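Local coordinates for protein leucine aminopeptidase A1, chloroplastic (Solanum lycopersicum, PDB 4KSI) that removes N-terminal amino acids, preferably leucine, from peptides as a magnesium-dependent homohexameric M17 aminopeptidase and takes part in wound signalling and insect defence, at residues T384-R389 against I471-G476; G307-K312 against N358-E363; T303-G308 against K323-G328. One frame throughout, in Å; residues are numbered along the deposited sequence. Where two conformers were deposited one is given.

Contact 1. Residues T384-R389 against I471-G476; sequences TDAEGR and INTGPG. With MG (magnesium ion), chain B; MG (magnesium ion), chain C; SO4 (sulfate ion), chain D.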
# COMPACT_ATOMS: atom_id res chain seq x y z
N THR A 384 -1.55 10.12 17.32
CA THR A 384 -1.62 11.57 17.52
C THR A 384 -2.54 12.24 16.54
O THR A 384 -2.74 13.45 16.62
CB THR A 384 -0.22 12.25 17.39
OG1 THR A 384 0.27 12.09 16.05
CG2 THR A 384 0.79 11.61 18.40
N ASP A 385 -3.04 11.48 15.56
CA ASP A 385 -3.98 12.02 14.61
C ASP A 385 -5.44 11.91 15.13
O ASP A 385 -6.41 12.29 14.45
CB ASP A 385 -3.83 11.34 13.26
CG ASP A 385 -4.61 12.08 12.15
OD1 ASP A 385 -5.07 13.27 12.32
OD2 ASP A 385 -4.77 11.50 11.09
N ALA A 386 -5.61 11.36 16.34
CA ALA A 386 -6.91 11.45 16.98
C ALA A 386 -6.79 12.52 18.09
O ALA A 386 -7.05 12.26 19.28
CB ALA A 386 -7.35 10.06 17.51
N GLU A 387 -6.43 13.74 17.68
CA GLU A 387 -6.01 14.81 18.59
C GLU A 387 -7.20 15.71 18.91
O GLU A 387 -7.23 16.37 19.94
CB GLU A 387 -4.89 15.66 17.93
CG GLU A 387 -5.38 16.69 16.88
CD GLU A 387 -6.08 16.06 15.67
OE1 GLU A 387 -5.64 15.01 15.10
OE2 GLU A 387 -7.13 16.62 15.24
N GLY A 388 -8.19 15.71 18.04
CA GLY A 388 -9.35 16.59 18.25
C GLY A 388 -10.09 16.21 19.51
O GLY A 388 -10.52 17.10 20.31
N ARG A 389 -10.23 14.91 19.75
CA ARG A 389 -10.92 14.50 20.97
C ARG A 389 -10.14 14.89 22.26
O ARG A 389 -10.76 15.03 23.31
CB ARG A 389 -11.21 12.99 20.94
CG ARG A 389 -9.91 12.14 20.95
CD ARG A 389 -10.24 10.69 20.47
NE ARG A 389 -10.65 10.68 19.08
CZ ARG A 389 -11.14 9.60 18.43
NH1 ARG A 389 -11.24 8.40 19.06
NH2 ARG A 389 -11.45 9.71 17.16
N ILE A 471 -6.95 4.67 26.12
CA ILE A 471 -6.23 5.10 24.94
C ILE A 471 -7.11 6.14 24.24
O ILE A 471 -8.29 6.27 24.57
CB ILE A 471 -5.87 3.92 23.97
CG1 ILE A 471 -7.15 3.23 23.43
CG2 ILE A 471 -4.87 2.94 24.64
CD1 ILE A 471 -6.90 1.95 22.56
N ASN A 472 -6.57 6.84 23.26
CA ASN A 472 -7.42 7.79 22.56
C ASN A 472 -8.02 7.22 21.27
O ASN A 472 -8.97 7.82 20.72
CB ASN A 472 -6.73 9.17 22.30
CG ASN A 472 -5.66 9.12 21.21
OD1 ASN A 472 -4.92 8.12 21.12
ND2 ASN A 472 -5.51 10.24 20.40
N THR A 473 -7.48 6.12 20.77
CA THR A 473 -7.87 5.69 19.41
C THR A 473 -8.24 4.22 19.35
O THR A 473 -7.39 3.35 19.55
CB THR A 473 -6.73 5.91 18.41
OG1 THR A 473 -6.15 7.21 18.66
CG2 THR A 473 -7.21 5.79 16.93
N GLY A 474 -9.52 3.94 19.06
CA GLY A 474 -9.99 2.58 18.94
C GLY A 474 -9.74 1.98 17.53
O GLY A 474 -9.16 2.62 16.66
N PRO A 475 -10.21 0.73 17.29
CA PRO A 475 -10.13 0.12 15.94
C PRO A 475 -10.91 0.97 14.92
O PRO A 475 -11.79 1.77 15.31
CB PRO A 475 -10.81 -1.25 16.10
CG PRO A 475 -10.93 -1.46 17.57
CD PRO A 475 -10.90 -0.12 18.27
N GLY A 476 -10.58 0.80 13.63
CA GLY A 476 -11.31 1.49 12.55
C GLY A 476 -12.81 1.14 12.58
O GLY A 476 -13.63 2.00 12.38
MG MG B . -6.47 14.34 13.41
MG MG C . -8.40 16.60 13.57
S SO4 D . -10.05 13.40 16.38
O1 SO4 D . -8.81 14.04 15.84
O2 SO4 D . -10.86 14.53 15.82
O3 SO4 D . -10.47 12.16 15.68
O4 SO4 D . -10.06 13.01 17.75
O HOH W 1 -11.66 5.63 18.29
O HOH W 2 -8.26 14.16 13.13
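R389 and A386 meet N472 in a contact that shows how the loop 471-476 can adjoin an anion-binding arginine. The tight part lies around A386. N472 gives its amide ND2 to A386 O at 2.8 Å, a bent bond whose donor sits well above the carbonyl plane, and the same ND2 is also bonded to N383 O. The methyl of A386 packs close by, CB 3.3 Å from T473 OG1 and touching N472 ND2 as well, and it also lies against one face of the R389 guanidinium, toward the rim. R389 curls back toward the sulfate: CG sits between the backbone N and the carbonyl carbon (chi1 65°) and the chain bends at chi3, which brings the head group round to the anion. There NE reaches SO4 O4 at 2.7 Å in a nearly straight bond, and NH2 donates to SO4 O3. The backbone N atoms of G388 and R389 add two further bonds, so four N-H groups grip the anion. Beside it, D385 binds one magnesium ion through O and OD1, while E387 spans both, OE1 on that ion and OE2 on the other. The loose side is the other end of the guanidinium, where NH1 makes a weak bond to N472 O (2.9 Å) and meets a water that bridges to G474 N. Shortening R389 to an alanine removes the guanidinium, which is likely to leave SO4 O3 and O4 with fewer donors and N472 O without its weak one. The sulfate, likely from the crystallisation liquor, occupies a place beside R389, a predicted active-site residue. Around this, helix 388-401 runs on from R389, F486 and L487 of helix 479-488 pack on R389, and strand 378-380 lies against N472 through I379.

Contact 2. Residues G307-K312 against N358-E363; sequences GGYNLK and NMISAE
N358 faces the turn at G307 and G308, and the chain from there to S361 illustrates how a strand end can meet a type II' beta turn, here G307-N310 with G308 (phi 70°) at its second position. With CG anti to the backbone N (chi1 -174°), N358 lays ND2 3.4 Å from G307 C, while that amide nitrogen bonds D305 OD1 and T384 O. M359 contributes its backbone: its O receives the CA-H of G308 at 3.5 Å. I360 divides its branches between two partners. CD1 lies 3.4 Å from G308 O and also touches L311 CD1, whereas CG2 stands over one face of the Y309 ring, 4.3 Å from its centroid, in a CH-pi contact. S361 follows, offering its carbonyl O at the ring edge to Y309 OH, 2.8 Å away, with the donor lifted out of the carbonyl plane. The Y309 hydroxyl also bonds I360 N of the second subunit, and I360 N of this chain is bonded in turn by Y309 OH of the third. The chemistry thus combines an apolar ring face with a buried hydroxyl that has partners in two subunits, consistent with the turn forming part of a subunit interface.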
# COMPACT_ATOMS: atom_id res chain seq x y z
N GLY A 307 -1.91 15.62 11.49
CA GLY A 307 -1.79 14.26 12.06
C GLY A 307 -0.74 14.21 13.16
O GLY A 307 -0.76 13.29 14.00
N GLY A 308 0.19 15.18 13.20
CA GLY A 308 1.30 15.15 14.19
C GLY A 308 2.23 14.01 13.77
O GLY A 308 2.30 13.66 12.56
N TYR A 309 2.96 13.42 14.74
CA TYR A 309 3.85 12.28 14.37
C TYR A 309 3.14 11.12 13.62
O TYR A 309 3.76 10.43 12.79
CB TYR A 309 4.67 11.76 15.57
CG TYR A 309 5.91 12.65 15.77
CD1 TYR A 309 7.07 12.47 14.98
CD2 TYR A 309 5.88 13.71 16.69
CE1 TYR A 309 8.19 13.32 15.13
CE2 TYR A 309 7.00 14.54 16.86
CZ TYR A 309 8.16 14.35 16.06
OH TYR A 309 9.24 15.20 16.22
N ASN A 310 1.85 10.92 13.89
CA ASN A 310 1.04 10.03 13.08
C ASN A 310 0.58 10.84 11.85
O ASN A 310 -0.64 11.05 11.61
CB ASN A 310 -0.16 9.52 13.90
CG ASN A 310 0.23 8.36 14.84
OD1 ASN A 310 0.43 7.17 14.39
ND2 ASN A 310 0.32 8.64 16.11
N LEU A 311 1.54 11.31 11.08
CA LEU A 311 1.30 12.15 9.90
C LEU A 311 0.22 11.52 8.95
O LEU A 311 0.27 10.29 8.63
CB LEU A 311 2.63 12.24 9.11
CG LEU A 311 2.61 13.19 7.90
CD1 LEU A 311 2.24 14.66 8.23
CD2 LEU A 311 4.00 13.07 7.25
N LYS A 312 -0.69 12.36 8.47
CA LYS A 312 -1.64 11.97 7.41
C LYS A 312 -0.92 11.65 6.10
O LYS A 312 -0.29 12.53 5.50
CB LYS A 312 -2.63 13.13 7.23
CG LYS A 312 -3.60 13.28 8.39
CD LYS A 312 -4.49 14.51 8.20
CE LYS A 312 -5.40 14.76 9.43
NZ LYS A 312 -6.26 13.51 9.62
N ASN A 358 -2.16 21.19 14.78
CA ASN A 358 -1.53 19.92 15.18
C ASN A 358 -0.35 19.72 14.20
O ASN A 358 -0.56 19.35 13.03
CB ASN A 358 -2.55 18.76 15.03
CG ASN A 358 -2.02 17.39 15.58
OD1 ASN A 358 -1.15 17.36 16.45
ND2 ASN A 358 -2.59 16.26 15.11
N MET A 359 0.85 20.06 14.66
CA MET A 359 2.05 20.12 13.81
C MET A 359 3.12 19.06 14.17
O MET A 359 2.91 18.20 15.02
CB MET A 359 2.64 21.54 13.91
CG MET A 359 1.63 22.59 13.47
SD MET A 359 1.28 22.53 11.66
CE MET A 359 2.59 23.66 11.12
N ILE A 360 4.28 19.12 13.50
CA ILE A 360 5.36 18.25 13.85
C ILE A 360 6.54 19.11 14.18
O ILE A 360 6.89 20.00 13.41
CB ILE A 360 5.71 17.32 12.67
CG1 ILE A 360 4.57 16.31 12.40
CG2 ILE A 360 7.03 16.57 12.94
CD1 ILE A 360 4.81 15.43 11.15
N SER A 361 7.14 18.88 15.35
CA SER A 361 8.44 19.48 15.70
C SER A 361 9.08 18.70 16.83
O SER A 361 8.57 17.66 17.27
CB SER A 361 8.29 20.96 16.11
OG SER A 361 7.61 21.03 17.36
N ALA A 362 10.21 19.21 17.28
CA ALA A 362 10.99 18.61 18.37
C ALA A 362 10.18 18.73 19.68
O ALA A 362 10.33 17.89 20.58
CB ALA A 362 12.32 19.37 18.50
N GLU A 363 9.27 19.71 19.74
CA GLU A 363 8.46 19.98 20.94
C GLU A 363 7.16 19.18 20.96
O GLU A 363 6.38 19.28 21.92
CB GLU A 363 8.10 21.50 21.12
CG GLU A 363 9.28 22.43 21.44
CD GLU A 363 10.08 22.92 20.22
OE1 GLU A 363 9.94 22.38 19.08
OE2 GLU A 363 10.85 23.91 20.39

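Contact 3. Residues T303-G308 against K323-G328; sequences TFDSGG and KNDMGG. With MG (magnesium ion), chain C; MG (magnesium ion), chain B.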
# COMPACT_ATOMS: atom_id res chain seq x y z
N THR A 303 -7.09 24.50 13.64
CA THR A 303 -6.99 25.36 12.50
C THR A 303 -6.18 24.71 11.36
O THR A 303 -6.29 25.12 10.16
CB THR A 303 -6.40 26.73 12.91
OG1 THR A 303 -5.06 26.55 13.38
CG2 THR A 303 -7.27 27.47 13.97
N PHE A 304 -5.36 23.73 11.73
CA PHE A 304 -4.78 22.78 10.78
C PHE A 304 -4.47 21.48 11.50
O PHE A 304 -4.07 21.48 12.68
CB PHE A 304 -3.50 23.27 10.08
CG PHE A 304 -3.08 22.35 8.96
CD1 PHE A 304 -3.83 22.31 7.77
CD2 PHE A 304 -2.05 21.43 9.14
CE1 PHE A 304 -3.51 21.38 6.76
CE2 PHE A 304 -1.70 20.55 8.14
CZ PHE A 304 -2.45 20.52 6.95
N ASP A 305 -4.57 20.36 10.79
CA ASP A 305 -4.24 19.07 11.39
C ASP A 305 -3.37 18.28 10.44
O ASP A 305 -3.86 17.76 9.42
CB ASP A 305 -5.51 18.27 11.69
CG ASP A 305 -5.23 16.90 12.31
OD1 ASP A 305 -4.11 16.65 12.82
OD2 ASP A 305 -6.15 16.03 12.28
N SER A 306 -2.06 18.23 10.73
CA SER A 306 -1.17 17.40 9.92
C SER A 306 -1.32 15.92 10.33
O SER A 306 -0.84 15.08 9.63
CB SER A 306 0.31 17.83 10.10
OG SER A 306 0.73 17.57 11.46
N GLY A 307 -1.91 15.62 11.49
CA GLY A 307 -1.79 14.26 12.06
C GLY A 307 -0.74 14.21 13.16
O GLY A 307 -0.76 13.29 14.00
N GLY A 308 0.19 15.18 13.20
CA GLY A 308 1.30 15.15 14.19
C GLY A 308 2.23 14.01 13.77
O GLY A 308 2.30 13.66 12.56
N LYS A 323 -7.29 22.51 6.74
CA LYS A 323 -7.76 23.81 7.26
C LYS A 323 -9.24 23.67 7.71
O LYS A 323 -9.73 24.54 8.45
CB LYS A 323 -7.70 24.89 6.16
CG LYS A 323 -8.67 24.63 4.98
CD LYS A 323 -8.54 25.71 3.87
CE LYS A 323 -9.55 25.42 2.73
NZ LYS A 323 -9.29 26.39 1.58
N ASN A 324 -9.97 22.63 7.23
CA ASN A 324 -11.39 22.57 7.59
C ASN A 324 -11.62 21.77 8.88
O ASN A 324 -12.78 21.52 9.28
CB ASN A 324 -12.23 22.00 6.46
CG ASN A 324 -11.97 20.55 6.24
OD1 ASN A 324 -11.32 19.90 7.06
ND2 ASN A 324 -12.47 20.02 5.13
N ASP A 325 -10.52 21.39 9.55
CA ASP A 325 -10.64 20.73 10.84
C ASP A 325 -11.04 21.67 11.97
O ASP A 325 -11.11 21.26 13.14
CB ASP A 325 -9.31 20.06 11.16
CG ASP A 325 -9.49 18.64 11.69
OD1 ASP A 325 -10.48 17.92 11.36
OD2 ASP A 325 -8.60 18.24 12.47
N MET A 326 -11.23 22.95 11.63
CA MET A 326 -11.87 23.88 12.58
C MET A 326 -13.35 24.12 12.15
O MET A 326 -13.99 25.06 12.61
CB MET A 326 -11.09 25.21 12.77
CG MET A 326 -10.45 25.80 11.50
SD MET A 326 -11.77 26.14 10.31
CE MET A 326 -12.61 27.56 11.08
N GLY A 327 -13.89 23.21 11.32
CA GLY A 327 -15.27 23.38 10.87
C GLY A 327 -16.31 23.41 12.01
O GLY A 327 -17.31 24.16 11.91
N GLY A 328 -16.13 22.58 13.04
CA GLY A 328 -17.03 22.68 14.23
C GLY A 328 -16.94 24.04 14.93
O GLY A 328 -17.96 24.67 15.24
MG MG C . -8.40 16.60 13.57
MG MG B . -6.47 14.34 13.41
O HOH W 3 -8.90 15.50 11.19
O HOH W 2 -8.26 14.16 13.13
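The two-metal site of the M17 peptidases, here filled with magnesium, draws carboxylates from separate pieces of chain, and D305 and D325 are two of them. D305 extends its carboxylate with CG anti to the backbone N (chi1 179°), and OD2 bridges the two ions, 2.1 Å from one magnesium and a long 2.7 Å from the second. D325 puts OD2 on the second ion at 2.0 Å. Between the two acids OD2 of D325 lies 3.2 Å from D305 CB; the carboxylate oxygens D305 OD2 and D325 OD2 are 3.3 Å apart, a proximity of like charges that the metals probably make tolerable. A water bridges them, donating to D305 OD2 and, weakly, to D325 OD1, the latter also held by T412 OG1. The other oxygen of D305, OD1, accepts from G307 N in an Asx turn, which should limit the rotation of the carboxylate. Away from the metals the packing is mixed: M326 CG rests 3.6 Å from T303 CA, and K323 CA directs its hydrogen to T303 O. The F304 ring lies near K323 N through CD1, and K323 sends its amine to N221 O. M326 is the N-cap residue of helix 327-342. D305 stands on a short strand and D325 just before that N-cap, and K300, D385 and E387 complete the pair of metal sites typical of leucine aminopeptidases.

In the fold
The three contacts adjoin one another near the two magnesium ions, with their centres about 12 to 14 Å apart. Contacts 1 and 3 supply the acids: D385 OD1 comes within 3.0 Å of D305 OD2 over a shared metal, and a water joining both ions belongs to both contacts. Contact 2 shares G307 and G308 with contact 3, and a probable hydrogen bond links the two, N358 O lying 2.7 Å from S306 OG. It also reaches contact 1 through K312, whose NZ makes a 2.9 Å salt bridge to D385 OD2, and through T384 OG1, 2.6 Å from G307 O. The two predicted active-site residues, K312 and R389, thus come from contacts 2 and 1.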